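Local coordinates for quinone oxidoreductase 1 (Escherichia coli, PDB 1QOR), which catalyses the NADPH-dependent one-electron reduction of quinones to semiquinones, as a homodimer of the zinc-containing alcohol dehydrogenase family, at residues A[111-114]-A[115-119]; A[125-128]-A[129-133]; A[238-241]-A[242-246]. All blocks are in the same frame, centred on the assembly; numbering follows the deposited sequence.

All three contacts are local, each made within one continuous piece of chain. Contacts 1 and 2 share helix 115-135: the first closes its N-terminus in a partly buried spot away from the cofactor, while the second is a buried stretch of about two turns farther along the helix, their centres about 19 Å apart. Contact 3 is a partly buried loop after strand 233-237. Contact 1 relies on side-chain capping and water, contact 2 on helix bonds, apolar packing and a tyrosine hydroxyl bonded to the carboxamide, contact 3 on a beta turn fitted to the cofactor. Contacts 2 and 3 both touch NADPH and meet where L131 packs on F238.

Contact 1 (A[111-114]-A[115-119]); sequences AAIS and FEQAA
S114 and Q117 form a capping box at the start of helix 115-135, each side chain bonding to the other's backbone N-H. Q117 N donates to S114 OG over 3.0 Å. In return S114 N donates to Q117 OE1 at 2.8 Å and nearly straight (168°), approaching in the carbonyl plane on a lone pair. The serine torsion sets OG between its own backbone N and carbonyl carbon (chi1 84°), which points OG at the N-H of Q117; Q117 runs extended beyond CG back toward the N-cap. Behind the box the first helical bond closes, A118 N to S114 O at 2.9 Å, and Q117 N adds a weak bond to the same oxygen.

Apolar contact is lighter. I113 CG2 lies 3.9 Å from Q117 CB, the two side chains roughly perpendicular to one another, and also approaches A118 CB. The F115 ring leaves the cap and makes a cation-pi contact with R84, while E116 forms a salt bridge with K301.

An alanine here has no amide, and S114 N would probably be left without its acceptor and the two waters with A112 O alone of the pair they now join. Water 2 donates to A112 O and accepts from Q117 NE2. Water 1 donates to both A112 O and Q117 OE1, the latter at 2.8 Å.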
ATOM      1  N   ALA A 111     -24.015   8.098 -30.338  1.00 32.40           N
ATOM      2  CA  ALA A 111     -25.218   7.501 -30.907  1.00 31.45           C
ATOM      3  C   ALA A 111     -25.199   5.997 -30.892  1.00 31.16           C
ATOM      4  O   ALA A 111     -26.222   5.372 -30.636  1.00 32.06           O
ATOM      5  CB  ALA A 111     -25.419   7.983 -32.328  1.00 32.01           C
ATOM      6  N   ALA A 112     -24.040   5.407 -31.147  1.00 30.45           N
ATOM      7  CA  ALA A 112     -23.922   3.952 -31.194  1.00 30.31           C
ATOM      8  C   ALA A 112     -24.137   3.247 -29.867  1.00 30.35           C
ATOM      9  O   ALA A 112     -24.212   2.007 -29.799  1.00 29.89           O
ATOM     10  CB  ALA A 112     -22.568   3.579 -31.737  1.00 30.36           C
ATOM     11  N   ILE A 113     -24.195   4.012 -28.789  1.00 30.07           N
ATOM     12  CA  ILE A 113     -24.337   3.369 -27.506  1.00 29.15           C
ATOM     13  C   ILE A 113     -25.696   3.629 -26.924  1.00 28.64           C
ATOM     14  O   ILE A 113     -26.096   4.779 -26.797  1.00 28.00           O
ATOM     15  CB  ILE A 113     -23.180   3.790 -26.576  1.00 30.58           C
ATOM     16  CG1 ILE A 113     -21.838   3.422 -27.270  1.00 29.83           C
ATOM     17  CG2 ILE A 113     -23.310   3.078 -25.186  1.00 30.43           C
ATOM     18  CD1 ILE A 113     -20.626   3.805 -26.527  1.00 30.31           C
ATOM     19  N   SER A 114     -26.425   2.548 -26.641  1.00 27.33           N
ATOM     20  CA  SER A 114     -27.753   2.648 -26.080  1.00 27.34           C
ATOM     21  C   SER A 114     -27.758   3.027 -24.585  1.00 28.40           C
ATOM     22  O   SER A 114     -26.780   2.786 -23.863  1.00 28.77           O
ATOM     23  CB  SER A 114     -28.457   1.330 -26.260  1.00 25.42           C
ATOM     24  OG  SER A 114     -28.113   0.449 -25.227  1.00 24.52           O
ATOM     25  N   PHE A 115     -28.903   3.502 -24.102  1.00 28.78           N
ATOM     26  CA  PHE A 115     -29.023   3.909 -22.702  1.00 29.79           C
ATOM     27  C   PHE A 115     -28.813   2.735 -21.794  1.00 30.26           C
ATOM     28  O   PHE A 115     -28.179   2.894 -20.756  1.00 30.22           O
ATOM     29  CB  PHE A 115     -30.375   4.579 -22.396  1.00 29.05           C
ATOM     30  CG  PHE A 115     -30.518   5.930 -23.015  1.00 28.11           C
ATOM     31  CD1 PHE A 115     -29.532   6.872 -22.863  1.00 28.35           C
ATOM     32  CD2 PHE A 115     -31.651   6.259 -23.737  1.00 28.86           C
ATOM     33  CE1 PHE A 115     -29.669   8.149 -23.431  1.00 30.15           C
ATOM     34  CE2 PHE A 115     -31.798   7.517 -24.299  1.00 28.64           C
ATOM     35  CZ  PHE A 115     -30.808   8.462 -24.149  1.00 29.27           C
ATOM     36  N   GLU A 116     -29.315   1.560 -22.191  1.00 30.43           N
ATOM     37  CA  GLU A 116     -29.164   0.349 -21.388  1.00 30.12           C
ATOM     38  C   GLU A 116     -27.707  -0.126 -21.361  1.00 29.59           C
ATOM     39  O   GLU A 116     -27.263  -0.709 -20.363  1.00 28.57           O
ATOM     40  CB  GLU A 116     -30.036  -0.766 -21.940  1.00 32.50           C
ATOM     41  CG  GLU A 116     -31.525  -0.465 -21.918  1.00 37.12           C
ATOM     42  CD  GLU A 116     -32.392  -1.730 -21.963  1.00 39.95           C
ATOM     43  OE1 GLU A 116     -31.875  -2.817 -22.320  1.00 41.27           O
ATOM     44  OE2 GLU A 116     -33.597  -1.637 -21.620  1.00 42.68           O
ATOM     45  N   GLN A 117     -26.970   0.111 -22.454  1.00 27.95           N
ATOM     46  CA  GLN A 117     -25.566  -0.296 -22.524  1.00 28.16           C
ATOM     47  C   GLN A 117     -24.733   0.620 -21.673  1.00 26.66           C
ATOM     48  O   GLN A 117     -23.768   0.187 -21.039  1.00 26.30           O
ATOM     49  CB  GLN A 117     -25.007  -0.212 -23.940  1.00 29.07           C
ATOM     50  CG  GLN A 117     -25.461  -1.299 -24.860  1.00 32.68           C
ATOM     51  CD  GLN A 117     -24.953  -1.065 -26.273  1.00 36.27           C
ATOM     52  OE1 GLN A 117     -25.110   0.031 -26.841  1.00 37.10           O
ATOM     53  NE2 GLN A 117     -24.291  -2.071 -26.832  1.00 37.77           N
ATOM     54  N   ALA A 118     -25.093   1.896 -21.710  1.00 25.42           N
ATOM     55  CA  ALA A 118     -24.393   2.927 -20.968  1.00 24.48           C
ATOM     56  C   ALA A 118     -24.549   2.739 -19.451  1.00 23.81           C
ATOM     57  O   ALA A 118     -23.551   2.718 -18.724  1.00 24.00           O
ATOM     58  CB  ALA A 118     -24.879   4.291 -21.413  1.00 24.21           C
ATOM     59  N   ALA A 119     -25.774   2.521 -18.986  1.00 22.49           N
ATOM     60  CA  ALA A 119     -26.032   2.329 -17.561  1.00 22.36           C
ATOM     61  C   ALA A 119     -25.537   0.959 -17.059  1.00 22.85           C
ATOM     62  O   ALA A 119     -25.507   0.693 -15.834  1.00 22.98           O
ATOM     63  CB  ALA A 119     -27.537   2.484 -17.264  1.00 21.36           C
TER
HETATM   64  O   HOH W   1     -26.344  -0.240 -29.339  0.44 23.44           O
HETATM   65  O   HOH W   2     -22.800  -0.309 -29.100  0.69 38.33           O

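Contact 2 (A[125-128]-A[129-133]); sequences GLTV and YYLLR. With NDP (NADPH dihydro-nicotinamide-adenine-dinucleotide phosphate), chain D.
Y130, joined to L126 through its backbone N-H, reaches the cofactor with its side chain: Y130 OH donates to O7N of the NADPH carboxamide over 2.6 Å. The oxygen lies at the edge of the phenol ring, in its plane. With chi1 at 84° the ring is folded in over its own backbone and turned back along the preceding turn, and T127 O and L131 CG come over one face, both toward the rim. Four successive i to i+4 bonds, from Y129 N to G125 O through L132 N to V128 O, carry helix 115-135 past the nicotinamide.

T127 meets the nicotinamide by two branches: OG1 lies 3.2 Å from C4N, the hydride-carrying carbon of NADPH, and CG2 is 3.4 Å from the same atom. OG1 is also hydrogen-bonded to L123 O, one turn back.

Farther out the packing is apolar. T127 CG2 touches L131 CD1 at 3.8 Å, and V128 CG1 touches L132 CD1 at the same distance; in both pairs the side chains run alongside each other in the same direction.

Around these turns, V128 packs on V153, I156 and W160 of helix 152-164, L126 and Y129 on helix 273-288, Y130 stacks on Y269 of helix 266-269, and L131 O accepts from Y214 OH of strand 210-215.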
ATOM      1  N   GLY A 125     -17.090   0.433 -15.948  1.00 18.82           N
ATOM      2  CA  GLY A 125     -16.046   0.504 -16.970  1.00 18.88           C
ATOM      3  C   GLY A 125     -14.974   1.518 -16.608  1.00 20.56           C
ATOM      4  O   GLY A 125     -13.773   1.331 -16.900  1.00 20.03           O
ATOM      5  N   LEU A 126     -15.397   2.639 -16.019  1.00 20.03           N
ATOM      6  CA  LEU A 126     -14.437   3.669 -15.576  1.00 19.08           C
ATOM      7  C   LEU A 126     -13.564   3.040 -14.471  1.00 18.79           C
ATOM      8  O   LEU A 126     -12.348   3.333 -14.350  1.00 19.63           O
ATOM      9  CB  LEU A 126     -15.200   4.881 -15.037  1.00 19.21           C
ATOM     10  CG  LEU A 126     -16.006   5.702 -16.070  1.00 20.19           C
ATOM     11  CD1 LEU A 126     -16.673   6.825 -15.337  1.00 22.06           C
ATOM     12  CD2 LEU A 126     -15.115   6.321 -17.137  1.00 18.45           C
ATOM     13  N   THR A 127     -14.182   2.196 -13.646  1.00 15.86           N
ATOM     14  CA  THR A 127     -13.442   1.494 -12.612  1.00 17.28           C
ATOM     15  C   THR A 127     -12.403   0.541 -13.251  1.00 18.26           C
ATOM     16  O   THR A 127     -11.218   0.553 -12.901  1.00 16.92           O
ATOM     17  CB  THR A 127     -14.383   0.666 -11.769  1.00 16.61           C
ATOM     18  OG1 THR A 127     -15.371   1.537 -11.226  1.00 22.08           O
ATOM     19  CG2 THR A 127     -13.642  -0.017 -10.634  1.00 15.04           C
ATOM     20  N   VAL A 128     -12.829  -0.231 -14.253  1.00 19.01           N
ATOM     21  CA  VAL A 128     -11.891  -1.161 -14.875  1.00 18.77           C
ATOM     22  C   VAL A 128     -10.774  -0.375 -15.531  1.00 18.58           C
ATOM     23  O   VAL A 128      -9.603  -0.748 -15.446  1.00 18.21           O
ATOM     24  CB  VAL A 128     -12.589  -2.127 -15.866  1.00 18.25           C
ATOM     25  CG1 VAL A 128     -11.562  -2.819 -16.761  1.00 17.77           C
ATOM     26  CG2 VAL A 128     -13.395  -3.145 -15.083  1.00 16.33           C
ATOM     27  N   TYR A 129     -11.123   0.748 -16.136  1.00 18.15           N
ATOM     28  CA  TYR A 129     -10.106   1.543 -16.775  1.00 17.74           C
ATOM     29  C   TYR A 129      -9.029   2.037 -15.787  1.00 18.00           C
ATOM     30  O   TYR A 129      -7.823   1.852 -16.048  1.00 17.51           O
ATOM     31  CB  TYR A 129     -10.739   2.730 -17.518  1.00 19.14           C
ATOM     32  CG  TYR A 129      -9.727   3.725 -18.057  1.00 21.11           C
ATOM     33  CD1 TYR A 129      -9.003   3.458 -19.215  1.00 21.90           C
ATOM     34  CD2 TYR A 129      -9.494   4.941 -17.394  1.00 24.50           C
ATOM     35  CE1 TYR A 129      -8.098   4.350 -19.706  1.00 23.39           C
ATOM     36  CE2 TYR A 129      -8.579   5.864 -17.882  1.00 25.48           C
ATOM     37  CZ  TYR A 129      -7.904   5.556 -19.040  1.00 26.88           C
ATOM     38  OH  TYR A 129      -7.102   6.505 -19.603  1.00 32.03           O
ATOM     39  N   TYR A 130      -9.410   2.688 -14.678  1.00 15.78           N
ATOM     40  CA  TYR A 130      -8.335   3.192 -13.804  1.00 16.60           C
ATOM     41  C   TYR A 130      -7.598   2.038 -13.124  1.00 16.37           C
ATOM     42  O   TYR A 130      -6.381   2.075 -12.958  1.00 17.87           O
ATOM     43  CB  TYR A 130      -8.807   4.271 -12.798  1.00 15.54           C
ATOM     44  CG  TYR A 130      -9.412   3.736 -11.515  1.00 14.90           C
ATOM     45  CD1 TYR A 130      -8.621   3.167 -10.516  1.00 14.29           C
ATOM     46  CD2 TYR A 130     -10.783   3.834 -11.285  1.00 13.71           C
ATOM     47  CE1 TYR A 130      -9.213   2.708  -9.298  1.00 16.15           C
ATOM     48  CE2 TYR A 130     -11.363   3.381 -10.105  1.00 14.54           C
ATOM     49  CZ  TYR A 130     -10.585   2.822  -9.109  1.00 15.55           C
ATOM     50  OH  TYR A 130     -11.212   2.392  -7.927  1.00 18.68           O
ATOM     51  N   LEU A 131      -8.323   0.998 -12.753  1.00 17.83           N
ATOM     52  CA  LEU A 131      -7.676  -0.159 -12.151  1.00 18.40           C
ATOM     53  C   LEU A 131      -6.549  -0.804 -12.998  1.00 18.80           C
ATOM     54  O   LEU A 131      -5.458  -1.025 -12.496  1.00 19.68           O
ATOM     55  CB  LEU A 131      -8.719  -1.220 -11.852  1.00 17.27           C
ATOM     56  CG  LEU A 131      -9.626  -1.027 -10.641  1.00 17.20           C
ATOM     57  CD1 LEU A 131     -10.573  -2.220 -10.547  1.00 13.34           C
ATOM     58  CD2 LEU A 131      -8.789  -0.907  -9.377  1.00 14.92           C
ATOM     59  N   LEU A 132      -6.794  -1.043 -14.289  1.00 19.51           N
ATOM     60  CA  LEU A 132      -5.837  -1.725 -15.185  1.00 19.84           C
ATOM     61  C   LEU A 132      -4.838  -0.832 -15.897  1.00 21.42           C
ATOM     62  O   LEU A 132      -3.837  -1.320 -16.481  1.00 20.94           O
ATOM     63  CB  LEU A 132      -6.609  -2.513 -16.246  1.00 19.11           C
ATOM     64  CG  LEU A 132      -7.630  -3.542 -15.747  1.00 20.89           C
ATOM     65  CD1 LEU A 132      -8.134  -4.398 -16.903  1.00 21.97           C
ATOM     66  CD2 LEU A 132      -6.981  -4.437 -14.737  1.00 20.15           C
ATOM     67  N   ARG A 133      -5.148   0.464 -15.919  1.00 21.02           N
ATOM     68  CA  ARG A 133      -4.304   1.419 -16.584  1.00 21.63           C
ATOM     69  C   ARG A 133      -3.652   2.437 -15.651  1.00 22.94           C
ATOM     70  O   ARG A 133      -2.597   2.936 -15.976  1.00 24.42           O
ATOM     71  CB  ARG A 133      -5.114   2.159 -17.652  1.00 22.83           C
ATOM     72  CG  ARG A 133      -6.034   1.243 -18.544  1.00 25.48           C
ATOM     73  CD  ARG A 133      -5.267   0.673 -19.719  1.00 27.61           C
ATOM     74  NE  ARG A 133      -4.350  -0.340 -19.250  1.00 32.52           N
ATOM     75  CZ  ARG A 133      -3.116  -0.562 -19.709  1.00 32.29           C
ATOM     76  NH1 ARG A 133      -2.611   0.162 -20.714  1.00 31.70           N
ATOM     77  NH2 ARG A 133      -2.366  -1.457 -19.070  1.00 29.01           N
TER
HETATM   78  PA  NDP D 350     -20.898  -7.818  -8.686  1.00 20.74           P
HETATM   79  O1A NDP D 350     -21.905  -7.829  -9.778  1.00 20.09           O
HETATM   80  O2A NDP D 350     -19.497  -8.200  -9.009  1.00 21.04           O
HETATM   81  O5B NDP D 350     -21.410  -8.607  -7.454  1.00 17.48           O
HETATM   82  C5B NDP D 350     -20.589  -8.965  -6.373  1.00 19.51           C
HETATM   83  C4B NDP D 350     -20.050 -10.342  -6.614  1.00 21.72           C
HETATM   84  O4B NDP D 350     -19.051 -10.447  -5.609  1.00 23.60           O
HETATM   85  C3B NDP D 350     -20.997 -11.525  -6.367  1.00 23.09           C
HETATM   86  O3B NDP D 350     -21.781 -11.779  -7.563  1.00 20.88           O
HETATM   87  C2B NDP D 350     -20.052 -12.602  -5.856  1.00 22.16           C
HETATM   88  O2B NDP D 350     -19.626 -13.380  -6.967  1.00 23.51           O
HETATM   89  C1B NDP D 350     -18.857 -11.789  -5.188  1.00 22.07           C
HETATM   90  N9A NDP D 350     -18.953 -12.103  -3.754  1.00 22.32           N
HETATM   91  C8A NDP D 350     -18.082 -12.785  -3.009  1.00 21.15           C
HETATM   92  N7A NDP D 350     -18.547 -12.901  -1.759  1.00 20.68           N
HETATM   93  C5A NDP D 350     -19.704 -12.279  -1.775  1.00 21.42           C
HETATM   94  C6A NDP D 350     -20.568 -12.170  -0.693  1.00 21.51           C
HETATM   95  N6A NDP D 350     -20.304 -12.687   0.500  1.00 20.06           N
HETATM   96  N1A NDP D 350     -21.706 -11.514  -0.928  1.00 21.55           N
HETATM   97  C2A NDP D 350     -22.017 -10.978  -2.141  1.00 23.54           C
HETATM   98  N3A NDP D 350     -21.180 -11.095  -3.174  1.00 23.95           N
HETATM   99  C4A NDP D 350     -20.003 -11.764  -3.002  1.00 22.23           C
HETATM  100  O3  NDP D 350     -20.870  -6.287  -8.257  1.00 20.67           O
HETATM  101  PN  NDP D 350     -20.359  -4.938  -8.902  1.00 21.45           P
HETATM  102  O1N NDP D 350     -19.789  -5.146 -10.283  1.00 21.22           O
HETATM  103  O2N NDP D 350     -21.419  -3.880  -8.698  1.00 20.88           O
HETATM  104  O5D NDP D 350     -19.130  -4.617  -7.854  1.00 22.09           O
HETATM  105  C5D NDP D 350     -18.037  -5.486  -7.590  1.00 20.51           C
HETATM  106  C4D NDP D 350     -17.223  -4.991  -6.442  1.00 22.98           C
HETATM  107  O4D NDP D 350     -16.486  -3.807  -6.821  1.00 22.60           O
HETATM  108  C3D NDP D 350     -18.053  -4.614  -5.221  1.00 23.60           C
HETATM  109  O3D NDP D 350     -17.396  -5.052  -4.028  1.00 22.73           O
HETATM  110  C2D NDP D 350     -18.077  -3.073  -5.327  1.00 22.12           C
HETATM  111  O2D NDP D 350     -18.331  -2.469  -4.083  1.00 23.76           O
HETATM  112  C1D NDP D 350     -16.696  -2.739  -5.812  1.00 22.21           C
HETATM  113  N1N NDP D 350     -16.444  -1.529  -6.640  1.00 19.20           N
HETATM  114  C2N NDP D 350     -15.401  -0.697  -6.317  1.00 14.72           C
HETATM  115  C3N NDP D 350     -15.179   0.416  -7.108  1.00 18.38           C
HETATM  116  C7N NDP D 350     -14.013   1.353  -6.818  1.00 18.85           C
HETATM  117  O7N NDP D 350     -13.780   2.317  -7.539  1.00 18.10           O
HETATM  118  N7N NDP D 350     -13.300   1.033  -5.758  1.00 19.60           N
HETATM  119  C4N NDP D 350     -15.970   0.700  -8.209  1.00 18.79           C
HETATM  120  C5N NDP D 350     -17.028  -0.163  -8.525  1.00 19.64           C
HETATM  121  C6N NDP D 350     -17.257  -1.270  -7.725  1.00 19.02           C
HETATM  122  P2B NDP D 350     -19.186 -14.975  -6.779  1.00 24.17           P
HETATM  123  O1X NDP D 350     -18.565 -15.338  -8.071  1.00 24.60           O
HETATM  124  O2X NDP D 350     -18.237 -14.995  -5.658  1.00 26.23           O
HETATM  125  O3X NDP D 350     -20.465 -15.647  -6.478  1.00 25.09           O

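Contact 3 (A[238-241]-A[242-246]); sequences FGNS and SGAVT. With NDP (NADPH dihydro-nicotinamide-adenine-dinucleotide phosphate), chain D.
N240 and A244 lie across a tight reversal of the chain: N240 CB is 3.8 Å from A244 N, and ND2 comes within 4.2 Å of A244 CB. A type I beta turn from N240 to G243 brings them together, with its closing bond from G243 N to N240 O at 2.8 Å. N240 CA adds a CH...O contact to G243 O. G243 follows with backbone angles (133/154°) at which a beta carbon would press into the carbonyl oxygen of S242, which suits the position to glycine.

The serines of the turn address the cofactor and the neighbouring loop. S241 OG, set beside its own backbone N and anti to the carbonyl carbon (chi1 -61°), shares a hydrogen bond of 2.7 Å with hydroxyl O3D of the nicotinamide ribose, and either oxygen could be the donor. S241 CB comes 3.8 Å from C4A of the adenine, and S242 CA lies 3.6 Å from its amino nitrogen N6A. S242 OG turns to the protein instead, where it is hydrogen-bonded to V217 O and D220 N.

At the other end, F238 presents its ring edge to the nicotinamide, CD2 standing 3.6 Å from C2N. G239 runs close beside the nicotinamide ribose, where a beta carbon would collide with O3D. Y46 OH, which also bonds NADPH, holds N240 N.

Beyond the turn V245 forms backbone hydrogen bonds with the second subunit and packs on L250 of that subunit. The whole is a cofactor-binding loop at the C-terminal end of a parallel Rossmann-fold strand, 233-237, lining NADPH from nicotinamide to adenine, with its ribose hydroxyl held by S241.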
ATOM      1  N   PHE A 238     -10.437  -3.203  -3.453  1.00 18.98           N
ATOM      2  CA  PHE A 238     -11.333  -2.188  -3.994  1.00 16.07           C
ATOM      3  C   PHE A 238     -12.800  -2.485  -3.836  1.00 16.89           C
ATOM      4  O   PHE A 238     -13.623  -1.883  -4.511  1.00 18.24           O
ATOM      5  CB  PHE A 238     -10.957  -1.888  -5.473  1.00 15.72           C
ATOM      6  CG  PHE A 238     -11.401  -2.946  -6.475  1.00 15.72           C
ATOM      7  CD1 PHE A 238     -10.632  -4.081  -6.695  1.00 16.56           C
ATOM      8  CD2 PHE A 238     -12.574  -2.766  -7.222  1.00 17.21           C
ATOM      9  CE1 PHE A 238     -11.003  -5.034  -7.645  1.00 18.43           C
ATOM     10  CE2 PHE A 238     -12.979  -3.702  -8.174  1.00 20.49           C
ATOM     11  CZ  PHE A 238     -12.192  -4.847  -8.395  1.00 20.46           C
ATOM     12  N   GLY A 239     -13.130  -3.413  -2.948  1.00 17.14           N
ATOM     13  CA  GLY A 239     -14.520  -3.757  -2.717  1.00 16.98           C
ATOM     14  C   GLY A 239     -14.669  -4.355  -1.319  1.00 19.09           C
ATOM     15  O   GLY A 239     -13.677  -4.657  -0.662  1.00 17.39           O
ATOM     16  N   ASN A 240     -15.911  -4.455  -0.837  1.00 20.92           N
ATOM     17  CA  ASN A 240     -16.212  -5.025   0.477  1.00 21.73           C
ATOM     18  C   ASN A 240     -17.405  -5.982   0.287  1.00 22.74           C
ATOM     19  O   ASN A 240     -18.263  -6.041   1.179  1.00 22.53           O
ATOM     20  CB  ASN A 240     -16.690  -3.948   1.489  1.00 21.17           C
ATOM     21  CG  ASN A 240     -16.027  -2.612   1.305  1.00 20.43           C
ATOM     22  OD1 ASN A 240     -16.702  -1.613   1.096  1.00 25.25           O
ATOM     23  ND2 ASN A 240     -14.714  -2.579   1.357  1.00 18.22           N
ATOM     24  N   SER A 241     -17.433  -6.770  -0.801  1.00 21.08           N
ATOM     25  CA  SER A 241     -18.568  -7.651  -1.058  1.00 19.57           C
ATOM     26  C   SER A 241     -18.896  -8.604   0.058  1.00 22.09           C
ATOM     27  O   SER A 241     -20.073  -8.813   0.372  1.00 23.47           O
ATOM     28  CB  SER A 241     -18.398  -8.402  -2.354  1.00 19.26           C
ATOM     29  OG  SER A 241     -18.305  -7.481  -3.437  1.00 22.42           O
ATOM     30  N   SER A 242     -17.874  -9.202   0.660  1.00 20.59           N
ATOM     31  CA  SER A 242     -18.121 -10.113   1.767  1.00 20.22           C
ATOM     32  C   SER A 242     -17.926  -9.368   3.102  1.00 20.96           C
ATOM     33  O   SER A 242     -17.994  -9.984   4.154  1.00 23.82           O
ATOM     34  CB  SER A 242     -17.150 -11.297   1.711  1.00 16.78           C
ATOM     35  OG  SER A 242     -15.803 -10.903   1.947  1.00 18.04           O
ATOM     36  N   GLY A 243     -17.605  -8.083   3.049  1.00 20.81           N
ATOM     37  CA  GLY A 243     -17.364  -7.340   4.264  1.00 22.83           C
ATOM     38  C   GLY A 243     -16.090  -6.536   4.126  1.00 24.35           C
ATOM     39  O   GLY A 243     -15.232  -6.889   3.305  1.00 25.46           O
ATOM     40  N   ALA A 244     -15.975  -5.428   4.860  1.00 23.85           N
ATOM     41  CA  ALA A 244     -14.768  -4.596   4.789  1.00 23.54           C
ATOM     42  C   ALA A 244     -13.597  -5.347   5.406  1.00 23.49           C
ATOM     43  O   ALA A 244     -13.804  -6.323   6.147  1.00 22.77           O
ATOM     44  CB  ALA A 244     -14.978  -3.266   5.542  1.00 22.37           C
ATOM     45  N   VAL A 245     -12.373  -4.955   5.064  1.00 23.68           N
ATOM     46  CA  VAL A 245     -11.245  -5.626   5.706  1.00 25.02           C
ATOM     47  C   VAL A 245     -10.790  -4.763   6.892  1.00 24.63           C
ATOM     48  O   VAL A 245     -10.405  -3.600   6.744  1.00 23.73           O
ATOM     49  CB  VAL A 245     -10.106  -6.198   4.732  1.00 25.34           C
ATOM     50  CG1 VAL A 245     -10.424  -5.977   3.265  1.00 24.58           C
ATOM     51  CG2 VAL A 245      -8.713  -5.789   5.165  1.00 24.24           C
ATOM     52  N   THR A 246     -10.978  -5.314   8.079  1.00 23.48           N
ATOM     53  CA  THR A 246     -10.671  -4.585   9.284  1.00 25.22           C
ATOM     54  C   THR A 246      -9.746  -5.366  10.182  1.00 25.33           C
ATOM     55  O   THR A 246      -9.516  -6.545   9.969  1.00 26.85           O
ATOM     56  CB  THR A 246     -11.969  -4.323  10.067  1.00 23.77           C
ATOM     57  OG1 THR A 246     -12.571  -5.581  10.332  1.00 24.79           O
ATOM     58  CG2 THR A 246     -12.948  -3.509   9.258  1.00 23.00           C
TER
HETATM   59  PA  NDP D 350     -20.898  -7.818  -8.686  1.00 20.74           P
HETATM   60  O1A NDP D 350     -21.905  -7.829  -9.778  1.00 20.09           O
HETATM   61  O2A NDP D 350     -19.497  -8.200  -9.009  1.00 21.04           O
HETATM   62  O5B NDP D 350     -21.410  -8.607  -7.454  1.00 17.48           O
HETATM   63  C5B NDP D 350     -20.589  -8.965  -6.373  1.00 19.51           C
HETATM   64  C4B NDP D 350     -20.050 -10.342  -6.614  1.00 21.72           C
HETATM   65  O4B NDP D 350     -19.051 -10.447  -5.609  1.00 23.60           O
HETATM   66  C3B NDP D 350     -20.997 -11.525  -6.367  1.00 23.09           C
HETATM   67  O3B NDP D 350     -21.781 -11.779  -7.563  1.00 20.88           O
HETATM   68  C2B NDP D 350     -20.052 -12.602  -5.856  1.00 22.16           C
HETATM   69  O2B NDP D 350     -19.626 -13.380  -6.967  1.00 23.51           O
HETATM   70  C1B NDP D 350     -18.857 -11.789  -5.188  1.00 22.07           C
HETATM   71  N9A NDP D 350     -18.953 -12.103  -3.754  1.00 22.32           N
HETATM   72  C8A NDP D 350     -18.082 -12.785  -3.009  1.00 21.15           C
HETATM   73  N7A NDP D 350     -18.547 -12.901  -1.759  1.00 20.68           N
HETATM   74  C5A NDP D 350     -19.704 -12.279  -1.775  1.00 21.42           C
HETATM   75  C6A NDP D 350     -20.568 -12.170  -0.693  1.00 21.51           C
HETATM   76  N6A NDP D 350     -20.304 -12.687   0.500  1.00 20.06           N
HETATM   77  N1A NDP D 350     -21.706 -11.514  -0.928  1.00 21.55           N
HETATM   78  C2A NDP D 350     -22.017 -10.978  -2.141  1.00 23.54           C
HETATM   79  N3A NDP D 350     -21.180 -11.095  -3.174  1.00 23.95           N
HETATM   80  C4A NDP D 350     -20.003 -11.764  -3.002  1.00 22.23           C
HETATM   81  O3  NDP D 350     -20.870  -6.287  -8.257  1.00 20.67           O
HETATM   82  PN  NDP D 350     -20.359  -4.938  -8.902  1.00 21.45           P
HETATM   83  O1N NDP D 350     -19.789  -5.146 -10.283  1.00 21.22           O
HETATM   84  O2N NDP D 350     -21.419  -3.880  -8.698  1.00 20.88           O
HETATM   85  O5D NDP D 350     -19.130  -4.617  -7.854  1.00 22.09           O
HETATM   86  C5D NDP D 350     -18.037  -5.486  -7.590  1.00 20.51           C
HETATM   87  C4D NDP D 350     -17.223  -4.991  -6.442  1.00 22.98           C
HETATM   88  O4D NDP D 350     -16.486  -3.807  -6.821  1.00 22.60           O
HETATM   89  C3D NDP D 350     -18.053  -4.614  -5.221  1.00 23.60           C
HETATM   90  O3D NDP D 350     -17.396  -5.052  -4.028  1.00 22.73           O
HETATM   91  C2D NDP D 350     -18.077  -3.073  -5.327  1.00 22.12           C
HETATM   92  O2D NDP D 350     -18.331  -2.469  -4.083  1.00 23.76           O
HETATM   93  C1D NDP D 350     -16.696  -2.739  -5.812  1.00 22.21           C
HETATM   94  N1N NDP D 350     -16.444  -1.529  -6.640  1.00 19.20           N
HETATM   95  C2N NDP D 350     -15.401  -0.697  -6.317  1.00 14.72           C
HETATM   96  C3N NDP D 350     -15.179   0.416  -7.108  1.00 18.38           C
HETATM   97  C7N NDP D 350     -14.013   1.353  -6.818  1.00 18.85           C
HETATM   98  O7N NDP D 350     -13.780   2.317  -7.539  1.00 18.10           O
HETATM   99  N7N NDP D 350     -13.300   1.033  -5.758  1.00 19.60           N
HETATM  100  C4N NDP D 350     -15.970   0.700  -8.209  1.00 18.79           C
HETATM  101  C5N NDP D 350     -17.028  -0.163  -8.525  1.00 19.64           C
HETATM  102  C6N NDP D 350     -17.257  -1.270  -7.725  1.00 19.02           C
HETATM  103  P2B NDP D 350     -19.186 -14.975  -6.779  1.00 24.17           P
HETATM  104  O1X NDP D 350     -18.565 -15.338  -8.071  1.00 24.60           O
HETATM  105  O2X NDP D 350     -18.237 -14.995  -5.658  1.00 26.23           O
HETATM  106  O3X NDP D 350     -20.465 -15.647  -6.478  1.00 25.09           O